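Local structure of N-acetyl-beta-D glucosaminidase (Rhizomucor miehei CAU432, 4ZM6) at residues 222-234 and 261-275. The protein probably hydrolyses beta-N-acetylglucosaminides through a glycoside hydrolase family 3 domain and binds acetyl-CoA in a GCN5-related region that probably acts as a glucosamine N-acetyltransferase. Numbering follows the deposited sequence.
Sequences IACPTSVMVGHML and YKGVIITDCLEMDAV
Strands 227-230 and 264-267 pair in parallel, Ser227 beside Val264 and Val230 beside Thr267, as the two strands of a beta-alpha-beta unit in the TIM-barrel-type N-terminal domain of this family 3 glycoside hydrolase. Helix 251-258 makes the crossover between them, and strand 178-181 flanks 227-230 on its other side. Val228 is gripped twice by the partner strand: its N donates to Val264 O (2.9 Å) and its O accepts from Ile266 N (3.0 Å). Val230 N then reaches Ile266 O, and Asp268 N continues the pairing to Val230 O. Side chains alternate. Val228, Val230 and Ile265 share one face, where Val228 and Ile265 touch helix 251-258 and Val230 CG2 meets Ile265 CG2 at 3.7 Å; Met229 and Ile266 pack on the other. At the N-terminal end, Val228 CG1 points opposite its own N (chi1 175°), which leaves CG2 on the N side, over one face of the Tyr261 ring. At the C-terminal end, His232 fills the bend leading into helix 273-276. Its CB rests on Ala274 CB (3.7 Å), Val275 CB sits above one ring face, and Met272 SD comes in at the ring edge. His232 NE2 donates to Cys269 O across 2.9 Å, a bent bond (134° at the hydrogen) that meets the oxygen from above the carbonyl plane.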
ATOM      1  N   ILE A 222      16.077  -2.834 -12.542  1.00 60.42           N
ATOM      2  CA  ILE A 222      16.848  -4.078 -12.444  1.00 60.48           C
ATOM      3  C   ILE A 222      16.179  -5.117 -11.529  1.00 60.22           C
ATOM      4  O   ILE A 222      16.418  -6.318 -11.674  1.00 60.51           O
ATOM      5  CB  ILE A 222      18.306  -3.796 -11.975  1.00 60.70           C
ATOM      6  CG1 ILE A 222      19.231  -4.999 -12.224  1.00 62.13           C
ATOM      7  CG2 ILE A 222      18.344  -3.404 -10.505  1.00 60.09           C
ATOM      8  CD1 ILE A 222      19.341  -5.419 -13.676  1.00 61.98           C
ATOM      9  N   ALA A 223      15.341  -4.656 -10.601  1.00 59.11           N
ATOM     10  CA  ALA A 223      14.646  -5.544  -9.665  1.00 58.41           C
ATOM     11  C   ALA A 223      13.442  -6.274 -10.269  1.00 59.92           C
ATOM     12  O   ALA A 223      12.893  -7.178  -9.634  1.00 62.73           O
ATOM     13  CB  ALA A 223      14.214  -4.771  -8.432  1.00 57.36           C
ATOM     14  N   CYS A 224      13.018  -5.882 -11.470  1.00 59.94           N
ATOM     15  CA  CYS A 224      11.950  -6.593 -12.168  1.00 60.04           C
ATOM     16  C   CYS A 224      12.549  -7.827 -12.831  1.00 59.89           C
ATOM     17  O   CYS A 224      13.577  -7.719 -13.505  1.00 60.13           O
ATOM     18  CB  CYS A 224      11.290  -5.705 -13.219  1.00 60.86           C
ATOM     19  SG  CYS A 224       9.977  -6.532 -14.154  1.00 62.76           S
ATOM     20  N   PRO A 225      11.919  -9.002 -12.643  1.00 58.54           N
ATOM     21  CA  PRO A 225      12.527 -10.228 -13.151  1.00 58.22           C
ATOM     22  C   PRO A 225      12.396 -10.359 -14.661  1.00 58.11           C
ATOM     23  O   PRO A 225      11.493  -9.773 -15.261  1.00 58.39           O
ATOM     24  CB  PRO A 225      11.746 -11.330 -12.438  1.00 57.70           C
ATOM     25  CG  PRO A 225      10.409 -10.734 -12.187  1.00 57.97           C
ATOM     26  CD  PRO A 225      10.623  -9.261 -11.991  1.00 58.27           C
ATOM     27  N   THR A 226      13.280 -11.154 -15.252  1.00 57.46           N
ATOM     28  CA  THR A 226      13.376 -11.287 -16.699  1.00 56.33           C
ATOM     29  C   THR A 226      12.571 -12.479 -17.194  1.00 55.11           C
ATOM     30  O   THR A 226      12.265 -12.561 -18.383  1.00 60.23           O
ATOM     31  CB  THR A 226      14.840 -11.428 -17.156  1.00 55.80           C
ATOM     32  OG1 THR A 226      15.517 -12.399 -16.348  1.00 55.59           O
ATOM     33  CG2 THR A 226      15.559 -10.096 -17.049  1.00 56.44           C
ATOM     34  N   SER A 227      12.240 -13.400 -16.287  1.00 51.97           N
ATOM     35  CA  SER A 227      11.325 -14.495 -16.591  1.00 52.07           C
ATOM     36  C   SER A 227      10.475 -14.887 -15.378  1.00 51.89           C
ATOM     37  O   SER A 227      10.806 -14.568 -14.233  1.00 51.08           O
ATOM     38  CB  SER A 227      12.094 -15.716 -17.109  1.00 51.84           C
ATOM     39  OG  SER A 227      12.588 -16.510 -16.046  1.00 50.58           O
ATOM     40  N   VAL A 228       9.373 -15.579 -15.654  1.00 52.35           N
ATOM     41  CA  VAL A 228       8.478 -16.092 -14.621  1.00 53.67           C
ATOM     42  C   VAL A 228       8.230 -17.579 -14.870  1.00 53.22           C
ATOM     43  O   VAL A 228       7.935 -17.976 -15.991  1.00 51.49           O
ATOM     44  CB  VAL A 228       7.127 -15.347 -14.634  1.00 54.90           C
ATOM     45  CG1 VAL A 228       6.152 -15.967 -13.638  1.00 55.37           C
ATOM     46  CG2 VAL A 228       7.330 -13.868 -14.333  1.00 55.31           C
ATOM     47  N   MET A 229       8.345 -18.394 -13.825  1.00 54.08           N
ATOM     48  CA  MET A 229       8.108 -19.828 -13.946  1.00 53.92           C
ATOM     49  C   MET A 229       6.745 -20.223 -13.367  1.00 55.48           C
ATOM     50  O   MET A 229       6.393 -19.848 -12.247  1.00 55.74           O
ATOM     51  CB  MET A 229       9.210 -20.616 -13.245  1.00 53.22           C
ATOM     52  CG  MET A 229       9.156 -22.117 -13.501  1.00 51.67           C
ATOM     53  SD  MET A 229      10.269 -23.035 -12.430  1.00 49.14           S
ATOM     54  CE  MET A 229      11.841 -22.615 -13.171  1.00 50.98           C
ATOM     55  N   VAL A 230       5.998 -21.002 -14.138  1.00 55.94           N
ATOM     56  CA  VAL A 230       4.696 -21.491 -13.719  1.00 57.25           C
ATOM     57  C   VAL A 230       4.835 -22.929 -13.226  1.00 58.91           C
ATOM     58  O   VAL A 230       5.123 -23.839 -14.004  1.00 60.62           O
ATOM     59  CB  VAL A 230       3.695 -21.434 -14.886  1.00 57.00           C
ATOM     60  CG1 VAL A 230       2.300 -21.795 -14.407  1.00 57.13           C
ATOM     61  CG2 VAL A 230       3.708 -20.051 -15.521  1.00 57.14           C
ATOM     62  N   GLY A 231       4.631 -23.136 -11.931  1.00 60.51           N
ATOM     63  CA  GLY A 231       4.667 -24.475 -11.359  1.00 63.71           C
ATOM     64  C   GLY A 231       3.475 -25.315 -11.778  1.00 67.43           C
ATOM     65  O   GLY A 231       2.640 -24.879 -12.582  1.00 65.20           O
ATOM     66  N   HIS A 232       3.401 -26.526 -11.229  1.00 69.93           N
ATOM     67  CA  HIS A 232       2.321 -27.460 -11.538  1.00 68.38           C
ATOM     68  C   HIS A 232       1.395 -27.598 -10.339  1.00 69.94           C
ATOM     69  O   HIS A 232       1.707 -28.314  -9.384  1.00 72.78           O
ATOM     70  CB  HIS A 232       2.887 -28.827 -11.917  1.00 66.12           C
ATOM     71  CG  HIS A 232       4.036 -28.757 -12.868  1.00 66.01           C
ATOM     72  ND1 HIS A 232       3.893 -28.361 -14.180  1.00 66.40           N
ATOM     73  CD2 HIS A 232       5.349 -29.037 -12.699  1.00 65.55           C
ATOM     74  CE1 HIS A 232       5.070 -28.397 -14.779  1.00 66.00           C
ATOM     75  NE2 HIS A 232       5.970 -28.808 -13.902  1.00 66.00           N
ATOM     76  N   MET A 233       0.263 -26.899 -10.392  1.00 71.46           N
ATOM     77  CA  MET A 233      -0.772 -27.000  -9.363  1.00 72.75           C
ATOM     78  C   MET A 233      -2.168 -26.827  -9.956  1.00 72.62           C
ATOM     79  O   MET A 233      -2.362 -26.079 -10.917  1.00 69.69           O
ATOM     80  CB  MET A 233      -0.522 -25.992  -8.231  1.00 75.55           C
ATOM     81  CG  MET A 233       0.048 -24.649  -8.669  1.00 77.93           C
ATOM     82  SD  MET A 233       1.101 -23.914  -7.401  1.00 79.45           S
ATOM     83  CE  MET A 233       2.390 -23.205  -8.420  1.00 80.26           C
ATOM     84  N   LEU A 234      -3.130 -27.546  -9.381  1.00 73.83           N
ATOM     85  CA  LEU A 234      -4.502 -27.557  -9.868  1.00 73.46           C
ATOM     86  C   LEU A 234      -5.282 -26.449  -9.169  1.00 73.78           C
ATOM     87  O   LEU A 234      -5.314 -26.383  -7.935  1.00 70.50           O
ATOM     88  CB  LEU A 234      -5.142 -28.928  -9.598  1.00 74.39           C
ATOM     89  CG  LEU A 234      -6.311 -29.407 -10.473  1.00 71.86           C
ATOM     90  CD1 LEU A 234      -7.530 -28.515 -10.323  1.00 73.16           C
ATOM     91  CD2 LEU A 234      -5.905 -29.518 -11.935  1.00 72.67           C
ATOM     92  N   TYR A 261       2.274  -8.903 -18.137  1.00 56.86           N
ATOM     93  CA  TYR A 261       3.696  -9.240 -18.120  1.00 57.00           C
ATOM     94  C   TYR A 261       4.213  -9.425 -19.548  1.00 59.87           C
ATOM     95  O   TYR A 261       3.649 -10.200 -20.321  1.00 58.89           O
ATOM     96  CB  TYR A 261       3.940 -10.503 -17.281  1.00 55.53           C
ATOM     97  CG  TYR A 261       5.403 -10.893 -17.145  1.00 55.68           C
ATOM     98  CD1 TYR A 261       6.341  -9.997 -16.643  1.00 54.81           C
ATOM     99  CD2 TYR A 261       5.845 -12.164 -17.509  1.00 55.47           C
ATOM    100  CE1 TYR A 261       7.675 -10.347 -16.514  1.00 54.80           C
ATOM    101  CE2 TYR A 261       7.180 -12.523 -17.384  1.00 55.20           C
ATOM    102  CZ  TYR A 261       8.090 -11.611 -16.888  1.00 54.68           C
ATOM    103  OH  TYR A 261       9.415 -11.960 -16.769  1.00 53.27           O
ATOM    104  N   LYS A 262       5.285  -8.708 -19.887  1.00 63.06           N
ATOM    105  CA  LYS A 262       5.859  -8.732 -21.234  1.00 64.17           C
ATOM    106  C   LYS A 262       7.050  -9.680 -21.386  1.00 63.59           C
ATOM    107  O   LYS A 262       7.510  -9.906 -22.503  1.00 62.94           O
ATOM    108  CB  LYS A 262       6.315  -7.328 -21.631  1.00 67.34           C
ATOM    109  CG  LYS A 262       5.246  -6.250 -21.521  1.00 69.75           C
ATOM    110  CD  LYS A 262       4.016  -6.565 -22.363  1.00 70.56           C
ATOM    111  CE  LYS A 262       3.190  -5.314 -22.626  1.00 71.27           C
ATOM    112  NZ  LYS A 262       2.911  -4.543 -21.382  1.00 71.59           N
ATOM    113  N   GLY A 263       7.551 -10.222 -20.276  1.00 63.95           N
ATOM    114  CA  GLY A 263       8.762 -11.051 -20.290  1.00 64.77           C
ATOM    115  C   GLY A 263       8.547 -12.512 -20.649  1.00 63.98           C
ATOM    116  O   GLY A 263       7.478 -12.898 -21.112  1.00 62.03           O
ATOM    117  N   VAL A 264       9.577 -13.324 -20.426  1.00 66.11           N
ATOM    118  CA  VAL A 264       9.532 -14.755 -20.751  1.00 67.00           C
ATOM    119  C   VAL A 264       8.754 -15.546 -19.701  1.00 66.44           C
ATOM    120  O   VAL A 264       8.985 -15.395 -18.502  1.00 67.56           O
ATOM    121  CB  VAL A 264      10.955 -15.351 -20.873  1.00 66.75           C
ATOM    122  CG1 VAL A 264      10.911 -16.873 -20.954  1.00 66.70           C
ATOM    123  CG2 VAL A 264      11.663 -14.773 -22.088  1.00 67.29           C
ATOM    124  N   ILE A 265       7.842 -16.395 -20.161  1.00 65.24           N
ATOM    125  CA  ILE A 265       7.161 -17.345 -19.288  1.00 62.63           C
ATOM    126  C   ILE A 265       7.684 -18.745 -19.597  1.00 63.37           C
ATOM    127  O   ILE A 265       7.711 -19.160 -20.756  1.00 65.21           O
ATOM    128  CB  ILE A 265       5.634 -17.301 -19.471  1.00 60.30           C
ATOM    129  CG1 ILE A 265       5.136 -15.855 -19.409  1.00 59.25           C
ATOM    130  CG2 ILE A 265       4.950 -18.145 -18.402  1.00 59.70           C
ATOM    131  CD1 ILE A 265       3.647 -15.699 -19.638  1.00 60.02           C
ATOM    132  N   ILE A 266       8.090 -19.460 -18.551  1.00 64.52           N
ATOM    133  CA  ILE A 266       8.664 -20.804 -18.669  1.00 64.85           C
ATOM    134  C   ILE A 266       7.948 -21.743 -17.690  1.00 65.13           C
ATOM    135  O   ILE A 266       7.368 -21.282 -16.706  1.00 65.74           O
ATOM    136  CB  ILE A 266      10.194 -20.775 -18.411  1.00 66.29           C
ATOM    137  CG1 ILE A 266      10.824 -22.154 -18.633  1.00 69.59           C
ATOM    138  CG2 ILE A 266      10.518 -20.286 -17.005  1.00 66.32           C
ATOM    139  CD1 ILE A 266      12.331 -22.124 -18.787  1.00 70.39           C
ATOM    140  N   THR A 267       7.964 -23.048 -17.966  1.00 64.66           N
ATOM    141  CA  THR A 267       7.355 -24.031 -17.061  1.00 64.38           C
ATOM    142  C   THR A 267       8.372 -24.553 -16.054  1.00 66.15           C
ATOM    143  O   THR A 267       9.584 -24.427 -16.250  1.00 63.88           O
ATOM    144  CB  THR A 267       6.788 -25.264 -17.806  1.00 64.43           C
ATOM    145  OG1 THR A 267       7.846 -26.187 -18.110  1.00 60.59           O
ATOM    146  CG2 THR A 267       6.052 -24.858 -19.092  1.00 63.91           C
ATOM    147  N   ASP A 268       7.864 -25.150 -14.981  1.00 68.28           N
ATOM    148  CA  ASP A 268       8.678 -25.983 -14.107  1.00 70.52           C
ATOM    149  C   ASP A 268       8.930 -27.297 -14.863  1.00 76.92           C
ATOM    150  O   ASP A 268       8.307 -27.546 -15.905  1.00 78.72           O
ATOM    151  CB  ASP A 268       7.952 -26.222 -12.774  1.00 68.68           C
ATOM    152  CG  ASP A 268       8.873 -26.737 -11.670  1.00 67.16           C
ATOM    153  OD1 ASP A 268      10.053 -27.031 -11.946  1.00 70.70           O
ATOM    154  OD2 ASP A 268       8.412 -26.849 -10.516  1.00 64.13           O
ATOM    155  N   CYS A 269       9.847 -28.119 -14.354  1.00 82.62           N
ATOM    156  CA  CYS A 269      10.207 -29.397 -14.988  1.00 88.67           C
ATOM    157  C   CYS A 269       8.977 -30.206 -15.414  1.00 86.42           C
ATOM    158  O   CYS A 269       8.169 -30.614 -14.571  1.00 83.63           O
ATOM    159  CB  CYS A 269      11.075 -30.242 -14.037  1.00 93.28           C
ATOM    160  SG  CYS A 269      11.986 -31.597 -14.824  1.00 95.83           S
ATOM    161  N   LEU A 270       8.850 -30.444 -16.719  1.00 84.14           N
ATOM    162  CA  LEU A 270       7.727 -31.211 -17.264  1.00 85.36           C
ATOM    163  C   LEU A 270       7.819 -32.727 -17.009  1.00 89.80           C
ATOM    164  O   LEU A 270       6.960 -33.479 -17.461  1.00 90.85           O
ATOM    165  CB  LEU A 270       7.587 -30.960 -18.771  1.00 84.01           C
ATOM    166  CG  LEU A 270       7.166 -29.554 -19.201  1.00 83.95           C
ATOM    167  CD1 LEU A 270       7.277 -29.405 -20.709  1.00 83.68           C
ATOM    168  CD2 LEU A 270       5.749 -29.248 -18.743  1.00 85.08           C
ATOM    169  N   GLU A 271       8.851 -33.176 -16.298  1.00 95.45           N
ATOM    170  CA  GLU A 271       9.020 -34.597 -15.987  1.00 99.04           C
ATOM    171  C   GLU A 271       8.604 -34.958 -14.562  1.00 99.12           C
ATOM    172  O   GLU A 271       8.700 -36.118 -14.166  1.00 98.76           O
ATOM    173  CB  GLU A 271      10.469 -35.023 -16.234  1.00102.46           C
ATOM    174  CG  GLU A 271      10.888 -34.934 -17.697  1.00104.50           C
ATOM    175  CD  GLU A 271      12.217 -35.612 -17.983  1.00105.90           C
ATOM    176  OE1 GLU A 271      12.723 -36.354 -17.111  1.00107.15           O
ATOM    177  OE2 GLU A 271      12.760 -35.401 -19.090  1.00103.61           O
ATOM    178  N   MET A 272       8.142 -33.975 -13.793  1.00101.06           N
ATOM    179  CA  MET A 272       7.586 -34.243 -12.467  1.00100.02           C
ATOM    180  C   MET A 272       6.262 -34.976 -12.647  1.00102.69           C
ATOM    181  O   MET A 272       5.615 -34.864 -13.698  1.00103.31           O
ATOM    182  CB  MET A 272       7.374 -32.943 -11.690  1.00 98.12           C
ATOM    183  CG  MET A 272       8.658 -32.175 -11.403  1.00 97.00           C
ATOM    184  SD  MET A 272       8.388 -30.410 -11.153  1.00 91.22           S
ATOM    185  CE  MET A 272       7.979 -30.357  -9.413  1.00 88.28           C
ATOM    186  N   ASP A 273       5.861 -35.728 -11.628  1.00102.98           N
ATOM    187  CA  ASP A 273       4.666 -36.570 -11.729  1.00104.85           C
ATOM    188  C   ASP A 273       3.376 -35.761 -11.887  1.00103.14           C
ATOM    189  O   ASP A 273       2.404 -36.248 -12.465  1.00106.33           O
ATOM    190  CB  ASP A 273       4.552 -37.515 -10.523  1.00104.54           C
ATOM    191  CG  ASP A 273       5.632 -38.597 -10.514  1.00102.47           C
ATOM    192  OD1 ASP A 273       6.067 -39.036 -11.604  1.00 99.10           O
ATOM    193  OD2 ASP A 273       6.037 -39.015  -9.408  1.00 95.92           O
ATOM    194  N   ALA A 274       3.376 -34.528 -11.387  1.00100.24           N
ATOM    195  CA  ALA A 274       2.220 -33.638 -11.512  1.00 95.20           C
ATOM    196  C   ALA A 274       1.805 -33.371 -12.965  1.00 91.50           C
ATOM    197  O   ALA A 274       0.640 -33.085 -13.224  1.00 87.13           O
ATOM    198  CB  ALA A 274       2.492 -32.326 -10.791  1.00 95.06           C
ATOM    199  N   VAL A 275       2.751 -33.442 -13.899  1.00 92.28           N
ATOM    200  CA  VAL A 275       2.429 -33.311 -15.321  1.00 97.14           C
ATOM    201  C   VAL A 275       2.745 -34.567 -16.138  1.00102.88           C
ATOM    202  O   VAL A 275       2.184 -34.741 -17.219  1.00112.61           O
ATOM    203  CB  VAL A 275       3.146 -32.103 -15.959  1.00 98.36           C
ATOM    204  CG1 VAL A 275       4.535 -32.487 -16.435  1.00 98.78           C
ATOM    205  CG2 VAL A 275       2.338 -31.545 -17.123  1.00 98.71           C
TER